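Local coordinates for protein 3',5'-nucleoside bisphosphate phosphatase (Chromobacterium violaceum, PDB 2YB1) that hydrolyses nucleoside 3',5'-bisphosphates to nucleoside 5'-phosphates and orthophosphate, using three manganese ions held in the active site of a PHP-family domain, at residues A[7-12]-A[246-251]; A[12-17]-A[131-136]; A[72-77]-A[193-198]; A[204-209]-A[239-244]. All coordinates share one frame; numbering follows the deposited sequence.

Contact 1: residues A[7-12]-A[246-251]. With MN (manganese (II) ion), chain C; MN (manganese (II) ion), chain B; AMP (adenosine monophosphate), chain E.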
# COMPACT_ATOMS: atom_id res chain seq x y z
N HIS A 7 -2.43 -6.40 3.29
CA HIS A 7 -2.34 -5.22 2.43
C HIS A 7 -3.64 -4.92 1.67
O HIS A 7 -4.04 -5.71 0.82
CB HIS A 7 -1.19 -5.45 1.44
CG HIS A 7 -0.79 -4.25 0.65
ND1 HIS A 7 0.52 -4.02 0.27
CD2 HIS A 7 -1.51 -3.23 0.14
CE1 HIS A 7 0.58 -2.90 -0.43
NE2 HIS A 7 -0.64 -2.40 -0.52
N PHE A 8 -4.27 -3.78 1.92
CA PHE A 8 -5.42 -3.33 1.11
C PHE A 8 -5.75 -1.88 1.43
O PHE A 8 -5.22 -1.31 2.39
CB PHE A 8 -6.66 -4.26 1.30
CG PHE A 8 -7.06 -4.50 2.75
CD1 PHE A 8 -7.97 -3.66 3.39
CD2 PHE A 8 -6.59 -5.62 3.44
CE1 PHE A 8 -8.34 -3.88 4.72
CE2 PHE A 8 -6.97 -5.86 4.77
CZ PHE A 8 -7.85 -4.99 5.41
N HIS A 9 -6.68 -1.31 0.66
CA HIS A 9 -6.95 0.13 0.69
C HIS A 9 -8.42 0.45 0.90
O HIS A 9 -9.29 -0.39 0.69
CB HIS A 9 -6.48 0.78 -0.61
CG HIS A 9 -5.00 0.69 -0.80
ND1 HIS A 9 -4.14 1.70 -0.42
CD2 HIS A 9 -4.22 -0.31 -1.27
CE1 HIS A 9 -2.90 1.33 -0.66
NE2 HIS A 9 -2.92 0.11 -1.18
N SER A 10 -8.68 1.70 1.30
CA SER A 10 -10.03 2.17 1.53
C SER A 10 -10.13 3.56 0.92
O SER A 10 -9.14 4.07 0.39
CB SER A 10 -10.31 2.25 3.03
OG SER A 10 -9.64 3.37 3.62
N ARG A 11 -11.32 4.17 1.02
CA ARG A 11 -11.52 5.53 0.50
C ARG A 11 -10.67 6.57 1.23
O ARG A 11 -10.55 7.71 0.78
CB ARG A 11 -13.00 5.91 0.52
CG ARG A 11 -13.86 5.06 -0.41
CD ARG A 11 -15.31 5.55 -0.45
NE ARG A 11 -15.43 6.73 -1.29
CZ ARG A 11 -15.52 6.69 -2.62
NH1 ARG A 11 -15.53 5.51 -3.25
NH2 ARG A 11 -15.61 7.82 -3.33
N THR A 12 -10.06 6.18 2.35
CA THR A 12 -9.10 7.06 3.01
C THR A 12 -7.96 7.43 2.05
O THR A 12 -7.49 8.57 2.05
CB THR A 12 -8.49 6.45 4.30
OG1 THR A 12 -9.53 6.22 5.26
CG2 THR A 12 -7.46 7.43 4.92
N GLY A 246 -0.40 -9.91 1.16
CA GLY A 246 -1.57 -9.05 1.04
C GLY A 246 -2.12 -8.98 -0.36
O GLY A 246 -1.37 -9.08 -1.33
N SER A 247 -3.42 -8.76 -0.47
CA SER A 247 -4.12 -8.78 -1.75
C SER A 247 -3.85 -7.51 -2.53
O SER A 247 -3.91 -7.49 -3.77
CB SER A 247 -5.62 -8.92 -1.52
OG SER A 247 -6.11 -7.79 -0.80
N ASP A 248 -3.56 -6.43 -1.81
CA ASP A 248 -3.47 -5.10 -2.40
C ASP A 248 -4.79 -4.72 -3.05
O ASP A 248 -4.81 -4.00 -4.06
CB ASP A 248 -2.33 -5.02 -3.43
CG ASP A 248 -1.96 -3.59 -3.78
OD1 ASP A 248 -2.30 -2.66 -3.00
OD2 ASP A 248 -1.34 -3.38 -4.85
N PHE A 249 -5.88 -5.17 -2.45
CA PHE A 249 -7.22 -4.84 -2.94
C PHE A 249 -7.50 -3.33 -2.93
O PHE A 249 -7.19 -2.64 -1.96
CB PHE A 249 -8.27 -5.58 -2.09
CG PHE A 249 -9.69 -5.25 -2.46
CD1 PHE A 249 -10.36 -4.19 -1.86
CD2 PHE A 249 -10.36 -6.00 -3.42
CE1 PHE A 249 -11.66 -3.87 -2.20
CE2 PHE A 249 -11.65 -5.70 -3.77
CZ PHE A 249 -12.31 -4.63 -3.16
N HIS A 250 -8.09 -2.84 -4.03
CA HIS A 250 -8.53 -1.44 -4.17
C HIS A 250 -10.03 -1.39 -4.41
O HIS A 250 -10.75 -0.64 -3.76
CB HIS A 250 -7.83 -0.71 -5.32
CG HIS A 250 -6.42 -0.33 -5.02
ND1 HIS A 250 -5.40 -1.26 -4.90
CD2 HIS A 250 -5.84 0.88 -4.83
CE1 HIS A 250 -4.27 -0.63 -4.65
NE2 HIS A 250 -4.51 0.66 -4.60
N ALA A 251 -10.48 -2.08 -5.45
CA ALA A 251 -11.90 -2.05 -5.81
C ALA A 251 -12.38 -3.36 -6.43
O ALA A 251 -11.58 -4.12 -6.97
CB ALA A 251 -12.16 -0.90 -6.76
MN MN C . -1.12 -0.80 -1.93
MN MN B . -2.88 2.26 -4.47
P AMP E . 0.37 8.05 -6.75
O1P AMP E . 1.58 8.06 -7.66
O2P AMP E . 0.84 7.66 -5.36
O3P AMP E . -0.39 9.35 -6.90
O5' AMP E . -0.47 6.86 -7.37
C5' AMP E . 0.02 5.53 -7.35
C4' AMP E . -1.10 4.52 -7.35
O4' AMP E . -1.58 4.34 -8.70
C3' AMP E . -0.71 3.12 -6.91
O3' AMP E . -0.71 2.98 -5.49
C2' AMP E . -1.74 2.23 -7.61
O2' AMP E . -2.95 2.19 -6.86
C1' AMP E . -2.00 3.01 -8.90
N9 AMP E . -1.25 2.44 -10.03
C8 AMP E . 0.02 2.73 -10.38
N7 AMP E . 0.39 2.01 -11.47
C5 AMP E . -0.65 1.24 -11.83
C6 AMP E . -0.94 0.24 -12.89
N6 AMP E . -0.01 -0.09 -13.81
N1 AMP E . -2.17 -0.32 -12.90
C2 AMP E . -3.12 -0.02 -11.99
N3 AMP E . -2.92 0.88 -11.00
C4 AMP E . -1.73 1.52 -10.88
O HOH W 1 -11.38 -0.30 -0.98
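The HxH motif of the PHP family, H7 and H9, meets the loop that carries D248 and H250, and together the two segments build part of the manganese centre. H7 NE2 and H9 NE2 each lie 2.2 Å from one manganese ion, and D248 OD1 completes this share of the shell at 2.5 Å; E64 binds the same ion. With its CG anti to the backbone N (chi1 -164°), D248 brings its carboxylate alongside the H7 ring, while its CB rests over that ring's face. H250 turns to a second manganese ion, which its NE2 reaches at 2.3 Å and which D14, H39 and both ribose hydroxyls of AMP also bind. Its ring forms an offset stack with that of H9, centroids 4.3 Å apart and planes at 23°. Two backbone bonds hold the segments in step: D248 N to H7 O, 2.8 Å, and H9 N to F249 O, 3.0 Å, the latter nearly in line with the carbonyl. H250 ND1 donates to D248 O, which fixes the ring's rotation and leaves NE2 for the metal. Second-shell E218 likewise binds H7 ND1. The close approach of H7 NE2 and D248 OD1 thus reflects shared coordination of one cation.

Contact 2: residues A[12-17]-A[131-136]. With MN (manganese (II) ion), chain B; AMP (adenosine monophosphate), chain E.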
# COMPACT_ATOMS: atom_id res chain seq x y z
N THR A 12 -10.06 6.18 2.35
CA THR A 12 -9.10 7.06 3.01
C THR A 12 -7.96 7.43 2.05
O THR A 12 -7.49 8.57 2.05
CB THR A 12 -8.49 6.45 4.30
OG1 THR A 12 -9.53 6.22 5.26
CG2 THR A 12 -7.46 7.43 4.92
N SER A 13 -7.51 6.48 1.22
CA SER A 13 -6.62 6.93 0.16
C SER A 13 -7.13 6.64 -1.25
O SER A 13 -7.94 7.42 -1.77
CB SER A 13 -5.22 6.30 0.34
OG SER A 13 -5.25 4.88 0.32
N ASP A 14 -6.73 5.51 -1.83
CA ASP A 14 -7.17 5.16 -3.19
C ASP A 14 -8.12 3.96 -3.37
O ASP A 14 -8.35 3.53 -4.50
CB ASP A 14 -6.04 5.20 -4.22
CG ASP A 14 -5.06 4.08 -4.04
OD1 ASP A 14 -5.15 3.38 -3.02
OD2 ASP A 14 -4.21 3.91 -4.94
N GLY A 15 -8.58 3.37 -2.28
CA GLY A 15 -9.54 2.28 -2.38
C GLY A 15 -10.94 2.81 -2.69
O GLY A 15 -11.25 3.96 -2.37
N ALA A 16 -11.78 1.97 -3.28
CA ALA A 16 -13.16 2.35 -3.59
C ALA A 16 -14.14 2.16 -2.43
O ALA A 16 -15.23 2.73 -2.44
CB ALA A 16 -13.65 1.59 -4.83
N LEU A 17 -13.75 1.37 -1.43
CA LEU A 17 -14.64 1.06 -0.30
C LEU A 17 -14.22 1.80 0.96
O LEU A 17 -13.03 2.00 1.20
CB LEU A 17 -14.61 -0.45 -0.01
CG LEU A 17 -15.50 -1.40 -0.81
CD1 LEU A 17 -15.51 -1.07 -2.28
CD2 LEU A 17 -15.07 -2.85 -0.60
N MET A 131 -5.38 13.36 -0.54
CA MET A 131 -4.93 12.01 -0.90
C MET A 131 -5.02 11.72 -2.40
O MET A 131 -4.81 10.58 -2.83
CB MET A 131 -5.69 10.94 -0.11
CG MET A 131 -5.38 10.94 1.38
SD MET A 131 -3.62 11.02 1.74
CE MET A 131 -2.85 9.91 0.57
N ILE A 132 -5.35 12.75 -3.18
CA ILE A 132 -5.56 12.60 -4.62
C ILE A 132 -4.40 11.84 -5.29
O ILE A 132 -3.22 12.16 -5.08
CB ILE A 132 -5.80 13.99 -5.29
CG1 ILE A 132 -6.10 13.84 -6.79
CG2 ILE A 132 -4.62 14.94 -5.05
CD1 ILE A 132 -7.47 13.25 -7.12
N SER A 133 -4.74 10.86 -6.12
CA SER A 133 -3.77 9.84 -6.56
C SER A 133 -3.91 9.56 -8.06
O SER A 133 -4.98 9.79 -8.62
CB SER A 133 -4.05 8.57 -5.77
OG SER A 133 -3.59 7.40 -6.40
N ARG A 134 -2.85 9.07 -8.69
CA ARG A 134 -2.93 8.58 -10.07
C ARG A 134 -4.07 7.58 -10.22
O ARG A 134 -4.63 7.43 -11.31
CB ARG A 134 -1.62 7.91 -10.52
CG ARG A 134 -0.46 8.89 -10.72
CD ARG A 134 0.76 8.22 -11.34
NE ARG A 134 1.48 7.39 -10.36
CZ ARG A 134 2.27 6.37 -10.68
NH1 ARG A 134 2.44 6.04 -11.96
NH2 ARG A 134 2.88 5.68 -9.72
N THR A 135 -4.40 6.86 -9.14
CA THR A 135 -5.49 5.87 -9.18
C THR A 135 -6.81 6.54 -9.51
O THR A 135 -7.59 6.03 -10.31
CB THR A 135 -5.62 5.13 -7.83
OG1 THR A 135 -4.39 4.46 -7.53
CG2 THR A 135 -6.76 4.09 -7.89
N HIS A 136 -7.07 7.69 -8.88
CA HIS A 136 -8.29 8.43 -9.14
C HIS A 136 -8.34 8.96 -10.58
O HIS A 136 -9.40 8.94 -11.22
CB HIS A 136 -8.45 9.58 -8.15
CG HIS A 136 -8.41 9.14 -6.72
ND1 HIS A 136 -7.45 9.57 -5.83
CD2 HIS A 136 -9.22 8.30 -6.03
CE1 HIS A 136 -7.67 9.03 -4.65
NE2 HIS A 136 -8.74 8.26 -4.74
MN MN B . -2.88 2.26 -4.47
P AMP E . 0.37 8.05 -6.75
O1P AMP E . 1.58 8.06 -7.66
O2P AMP E . 0.84 7.66 -5.36
O3P AMP E . -0.39 9.35 -6.90
O5' AMP E . -0.47 6.86 -7.37
C5' AMP E . 0.02 5.53 -7.35
C4' AMP E . -1.10 4.52 -7.35
O4' AMP E . -1.58 4.34 -8.70
C3' AMP E . -0.71 3.12 -6.91
O3' AMP E . -0.71 2.98 -5.49
C2' AMP E . -1.74 2.23 -7.61
O2' AMP E . -2.95 2.19 -6.86
C1' AMP E . -2.00 3.01 -8.90
N9 AMP E . -1.25 2.44 -10.03
C8 AMP E . 0.02 2.73 -10.38
N7 AMP E . 0.39 2.01 -11.47
C5 AMP E . -0.65 1.24 -11.83
C6 AMP E . -0.94 0.24 -12.89
N6 AMP E . -0.01 -0.09 -13.81
N1 AMP E . -2.17 -0.32 -12.90
C2 AMP E . -3.12 -0.02 -11.99
N3 AMP E . -2.92 0.88 -11.00
C4 AMP E . -1.73 1.52 -10.88
O HOH W 2 -10.74 6.52 -3.60
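D14 and T135 meet in the tight part of this contact, where the loop 12-17 packs against the start of helix 134-143 in the nucleotide site. D14 OD2 binds a manganese ion at 2.2 Å and lies 2.7 Å from T135 OG1, the two side chains crossing at about a right angle. Because CG of D14 sits between the backbone N and the carbonyl carbon (chi1 72°), the carboxylate is directed at both metal and hydroxyl. T135 OG1 also lies 2.8 Å from AMP O2' and 3.0 Å from AMP O4', and which of the three its proton serves is not settled. M131 packs closely too, its CG 3.2 Å from T12 O. S133 caps the helix, its OG accepting from T135 N, and forms a capping box with H136. R134 holds the 5'-phosphate through its N and through NE, which lies 2.8 Å from AMP O1P in a nearly straight bond. Away from the metal the fit is looser: H136 NE2 reaches S13 O at 3.2 Å in a weak, bent bond, and a water lies within hydrogen-bonding distance of both H136 NE2 and G15 O. Helix 99-112 backs I132, while T12 and L17 rest on helix 19-27 and H136 on helix 118-123.

Contact 3: residues A[72-77]-A[193-198]. With MN (manganese (II) ion), chain D; PO4 (phosphate ion), chain F.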
# COMPACT_ATOMS: atom_id res chain seq x y z
N HIS A 72 13.84 5.36 -8.42
CA HIS A 72 12.72 4.44 -8.25
C HIS A 72 11.75 4.95 -7.20
O HIS A 72 12.16 5.48 -6.17
CB HIS A 72 13.22 3.06 -7.82
CG HIS A 72 14.23 2.47 -8.75
ND1 HIS A 72 13.89 1.68 -9.82
CD2 HIS A 72 15.58 2.57 -8.77
CE1 HIS A 72 14.98 1.31 -10.47
NE2 HIS A 72 16.02 1.84 -9.85
N THR A 73 10.46 4.78 -7.47
CA THR A 73 9.44 4.91 -6.43
C THR A 73 9.18 3.53 -5.85
O THR A 73 8.83 2.60 -6.59
CB THR A 73 8.12 5.46 -6.99
OG1 THR A 73 8.35 6.74 -7.58
CG2 THR A 73 7.09 5.60 -5.88
N VAL A 74 9.38 3.37 -4.55
CA VAL A 74 9.05 2.11 -3.89
C VAL A 74 8.02 2.37 -2.79
O VAL A 74 7.85 3.51 -2.34
CB VAL A 74 10.30 1.37 -3.32
CG1 VAL A 74 11.27 0.98 -4.44
CG2 VAL A 74 10.99 2.20 -2.27
N HIS A 75 7.33 1.32 -2.37
CA HIS A 75 6.33 1.44 -1.31
C HIS A 75 6.71 0.57 -0.12
O HIS A 75 6.98 -0.62 -0.28
CB HIS A 75 4.94 1.08 -1.84
CG HIS A 75 4.36 2.11 -2.75
ND1 HIS A 75 3.24 1.87 -3.52
CD2 HIS A 75 4.72 3.38 -3.01
CE1 HIS A 75 2.94 2.96 -4.22
NE2 HIS A 75 3.83 3.90 -3.91
N ILE A 76 6.74 1.19 1.06
CA ILE A 76 7.09 0.48 2.29
C ILE A 76 5.87 0.43 3.20
O ILE A 76 5.39 1.47 3.66
CB ILE A 76 8.27 1.16 3.05
CG1 ILE A 76 9.50 1.29 2.13
CG2 ILE A 76 8.60 0.41 4.34
CD1 ILE A 76 10.03 -0.05 1.62
N VAL A 77 5.36 -0.77 3.44
CA VAL A 77 4.24 -0.97 4.36
C VAL A 77 4.73 -0.98 5.82
O VAL A 77 5.79 -1.52 6.11
CB VAL A 77 3.54 -2.32 4.05
CG1 VAL A 77 2.75 -2.82 5.25
CG2 VAL A 77 2.64 -2.18 2.81
N GLY A 193 7.88 -7.40 -6.83
CA GLY A 193 7.85 -7.84 -8.21
C GLY A 193 7.42 -6.78 -9.20
O GLY A 193 7.59 -6.95 -10.41
N ARG A 194 6.87 -5.68 -8.69
CA ARG A 194 6.43 -4.57 -9.54
C ARG A 194 7.57 -3.62 -9.90
O ARG A 194 7.44 -2.82 -10.83
CB ARG A 194 5.31 -3.76 -8.87
CG ARG A 194 4.01 -4.50 -8.67
CD ARG A 194 2.83 -3.73 -9.27
NE ARG A 194 2.82 -2.30 -8.93
CZ ARG A 194 1.92 -1.72 -8.13
NH1 ARG A 194 0.96 -2.44 -7.57
NH2 ARG A 194 1.99 -0.41 -7.88
N TYR A 195 8.68 -3.68 -9.17
CA TYR A 195 9.74 -2.69 -9.36
C TYR A 195 10.59 -3.04 -10.58
O TYR A 195 10.79 -4.23 -10.88
CB TYR A 195 10.60 -2.59 -8.10
CG TYR A 195 9.83 -2.27 -6.84
CD1 TYR A 195 8.77 -1.37 -6.85
CD2 TYR A 195 10.16 -2.87 -5.62
CE1 TYR A 195 8.06 -1.08 -5.70
CE2 TYR A 195 9.45 -2.58 -4.46
CZ TYR A 195 8.40 -1.68 -4.51
OH TYR A 195 7.68 -1.38 -3.37
N ASP A 196 11.14 -2.04 -11.28
CA ASP A 196 11.94 -2.40 -12.43
C ASP A 196 13.37 -2.52 -11.92
O ASP A 196 14.17 -1.58 -12.00
CB ASP A 196 11.82 -1.29 -13.48
CG ASP A 196 12.72 -1.50 -14.71
OD1 ASP A 196 12.92 -2.66 -15.15
OD2 ASP A 196 13.21 -0.48 -15.25
N MET A 197 13.70 -3.75 -11.52
CA MET A 197 14.95 -4.05 -10.84
C MET A 197 15.30 -5.51 -11.09
O MET A 197 14.42 -6.37 -10.99
CB MET A 197 14.79 -3.83 -9.33
CG MET A 197 14.48 -2.39 -8.90
SD MET A 197 14.33 -2.27 -7.10
CE MET A 197 13.85 -0.55 -6.90
N GLY A 198 16.57 -5.79 -11.33
CA GLY A 198 17.03 -7.16 -11.48
C GLY A 198 17.47 -7.63 -10.11
O GLY A 198 17.27 -6.92 -9.11
MN MN D . 2.09 -0.03 -3.45
P PO4 F . -0.37 -0.11 -4.62
O1 PO4 F . -0.78 -0.91 -5.84
O2 PO4 F . -1.57 0.55 -4.03
O3 PO4 F . 0.22 -1.03 -3.56
O4 PO4 F . 0.67 0.90 -5.04
O HOH W 3 11.33 0.69 -10.10
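Y195 reaches across to strand 72-77 and ends on its backbone: H75 N donates to Y195 OH at 2.9 Å, almost straight at 171°. Its CG lies anti to the carbonyl carbon (chi1 -56°), the conformation that carries the ring across to the strand. On the way the ring passes V74, whose CG1 stands over the centre of its face in a CH-pi contact, 3.9 Å from the centroid; V74 CB also touches CZ. The same V74 CG1 comes within 3.9 Å of M197 CE. M197 is fully extended beyond CG, which gives it the length to lay its terminal methyl on the strand's side chains. There CE lies over one face of the H72 ring, 3.6 Å from H72 CG and offset toward the rim, the two side chains coming from opposite directions. A water bridges H72 ND1 and D196 N near the plane of that ring. Farther along the strand H75 presents ND1 to a manganese ion at 2.2 Å, with E64 and H191 as further protein ligands. R194 turns its guanidinium edge to the phosphate on the same metal, R194 NH1 giving phosphate O1 a straight 2.9 Å bond. The segments touch directly through Y195, V74, H75, M197 and H72, while R194 is linked to H75 only by way of the phosphate and its manganese. Strand 72-79 lies between strands 59-69 and 186-189 in the sheet; Y195 also packs on I189, and M197 fits against W69 of strand 59-69 and against I202 and L205 of helix 199-211.

Contact 4: residues A[204-209]-A[239-244]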
# COMPACT_ATOMS: atom_id res chain seq x y z
N ARG A 204 20.35 -4.73 -3.43
CA ARG A 204 20.78 -3.41 -2.96
C ARG A 204 19.67 -2.73 -2.15
O ARG A 204 19.91 -2.17 -1.08
CB ARG A 204 21.16 -2.53 -4.17
CG ARG A 204 21.82 -1.22 -3.80
CD ARG A 204 23.13 -1.49 -3.09
NE ARG A 204 23.40 -0.51 -2.03
CZ ARG A 204 23.99 -0.80 -0.87
NH1 ARG A 204 24.38 -2.04 -0.60
NH2 ARG A 204 24.19 0.17 0.02
N LEU A 205 18.45 -2.79 -2.68
CA LEU A 205 17.29 -2.24 -1.98
C LEU A 205 17.09 -2.91 -0.61
O LEU A 205 16.89 -2.22 0.39
CB LEU A 205 16.02 -2.39 -2.82
CG LEU A 205 14.71 -1.98 -2.14
CD1 LEU A 205 14.75 -0.50 -1.67
CD2 LEU A 205 13.51 -2.24 -3.05
N ILE A 206 17.15 -4.24 -0.58
CA ILE A 206 17.05 -5.00 0.67
C ILE A 206 18.13 -4.61 1.69
O ILE A 206 17.82 -4.37 2.86
CB ILE A 206 17.08 -6.52 0.43
CG1 ILE A 206 15.79 -6.97 -0.29
CG2 ILE A 206 17.27 -7.27 1.75
CD1 ILE A 206 15.78 -8.43 -0.68
N LEU A 207 19.38 -4.56 1.25
CA LEU A 207 20.48 -4.16 2.14
C LEU A 207 20.27 -2.76 2.73
O LEU A 207 20.44 -2.56 3.93
CB LEU A 207 21.82 -4.25 1.41
CG LEU A 207 22.22 -5.68 1.05
CD1 LEU A 207 23.61 -5.72 0.44
CD2 LEU A 207 22.14 -6.58 2.30
N ASP A 208 19.90 -1.80 1.88
CA ASP A 208 19.58 -0.44 2.34
C ASP A 208 18.40 -0.45 3.32
O ASP A 208 18.39 0.24 4.35
CB ASP A 208 19.22 0.44 1.13
CG ASP A 208 20.44 0.87 0.33
OD1 ASP A 208 21.56 0.38 0.61
OD2 ASP A 208 20.28 1.72 -0.58
N PHE A 209 17.38 -1.23 2.97
CA PHE A 209 16.15 -1.39 3.75
C PHE A 209 16.49 -1.91 5.16
O PHE A 209 16.10 -1.33 6.18
CB PHE A 209 15.21 -2.33 2.98
CG PHE A 209 13.96 -2.72 3.73
CD1 PHE A 209 12.93 -1.80 3.93
CD2 PHE A 209 13.79 -4.03 4.15
CE1 PHE A 209 11.76 -2.18 4.60
CE2 PHE A 209 12.63 -4.42 4.82
CZ PHE A 209 11.61 -3.50 5.04
N HIS A 239 18.33 -13.03 3.36
CA HIS A 239 18.53 -11.88 4.25
C HIS A 239 17.86 -11.99 5.61
O HIS A 239 17.96 -11.08 6.43
CB HIS A 239 18.17 -10.60 3.51
CG HIS A 239 19.01 -10.38 2.30
ND1 HIS A 239 20.30 -9.91 2.36
CD2 HIS A 239 18.76 -10.62 0.99
CE1 HIS A 239 20.81 -9.85 1.15
NE2 HIS A 239 19.90 -10.27 0.29
N GLY A 240 17.18 -13.11 5.86
CA GLY A 240 16.48 -13.29 7.12
C GLY A 240 15.29 -12.36 7.26
O GLY A 240 14.95 -11.96 8.37
N LEU A 241 14.66 -12.01 6.15
CA LEU A 241 13.44 -11.18 6.19
C LEU A 241 12.20 -12.03 6.45
O LEU A 241 12.09 -13.17 5.97
CB LEU A 241 13.26 -10.43 4.88
CG LEU A 241 14.32 -9.38 4.52
CD1 LEU A 241 14.08 -8.85 3.12
CD2 LEU A 241 14.29 -8.26 5.54
N TYR A 242 11.25 -11.46 7.19
CA TYR A 242 9.95 -12.09 7.42
C TYR A 242 9.01 -11.82 6.25
O TYR A 242 9.05 -10.75 5.65
CB TYR A 242 9.33 -11.56 8.73
CG TYR A 242 10.16 -11.97 9.92
CD1 TYR A 242 10.04 -13.24 10.46
CD2 TYR A 242 11.10 -11.10 10.48
CE1 TYR A 242 10.83 -13.64 11.53
CE2 TYR A 242 11.89 -11.49 11.56
CZ TYR A 242 11.74 -12.77 12.08
OH TYR A 242 12.51 -13.19 13.15
N ALA A 243 8.18 -12.81 5.93
CA ALA A 243 7.33 -12.74 4.73
C ALA A 243 5.96 -12.21 5.07
O ALA A 243 5.32 -12.67 6.02
CB ALA A 243 7.22 -14.10 4.06
N SER A 244 5.49 -11.27 4.26
CA SER A 244 4.16 -10.73 4.42
C SER A 244 3.32 -11.16 3.23
O SER A 244 3.85 -11.56 2.19
CB SER A 244 4.21 -9.21 4.51
OG SER A 244 2.95 -8.75 4.95
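I206 packs against H239 and L241 in the distorted beta/alpha barrel of the PHP family, whose helices pack outside the strands; here helix 199-211 meets the turn joining helix 226-239 to strand 242-246. G240 makes that turn with a positive phi in a Schellman motif, which ends the helix and lets the chain pass through L241 into the strand. I206 carries much of the contact. Its CB points toward the turn and branches into two arms. CG2, anti to the backbone N, stands over one face of the H239 imidazole, 3.6 Å from H239 CG and 3.9 Å from the ring centroid, in a CH-pi contact. The same methyl touches L241 CD1 at 3.8 Å, and one methyl thereby serves both the ring and the leucine. The other arm runs through CG1, anti to the carbonyl carbon, and stays extended (chi2 174°) to CD1, which approaches H239 CD2 at 4.1 Å and L241 CD1 at 4.2 Å. L241 also sends CD2 to the edge of the F209 ring, and F209 in turn packs on A187 and I189 of strand 186-189. The contact rests on methyl groups against the H239 ring and on packing of the hydrocarbon side chains around L241. H239 NE2 is hydrogen-bonded to E203 and H239 O to Q210 NE2, both of helix 199-211. One residue on from I206, L207 comes to the imidazole at about a right angle, and L207 CD2 reaches H239 CE1 at 3.7 Å.

How the contacts relate
Contacts 1 and 2 sit 10 Å apart between centres, share T12, and are joined by R11 N to L17 O and S10 O to G15 N; both reach the same manganese ion and AMP. Contact 3, about 18 Å from contact 1, approaches the metal cluster from the middle of the seven-stranded sheet, and R194 lies near D248. Contact 4 is 12 Å from contact 3 but 28 Å from contact 2, and meets contact 3 through L205 and F209 of helix 199-211. Along the chain, contact 1 spans the other three; contacts 2 and 3 interleave, and contact 4 follows both. Ligands distant in sequence thus converge on one active site, while contact 4 packs the outer layer.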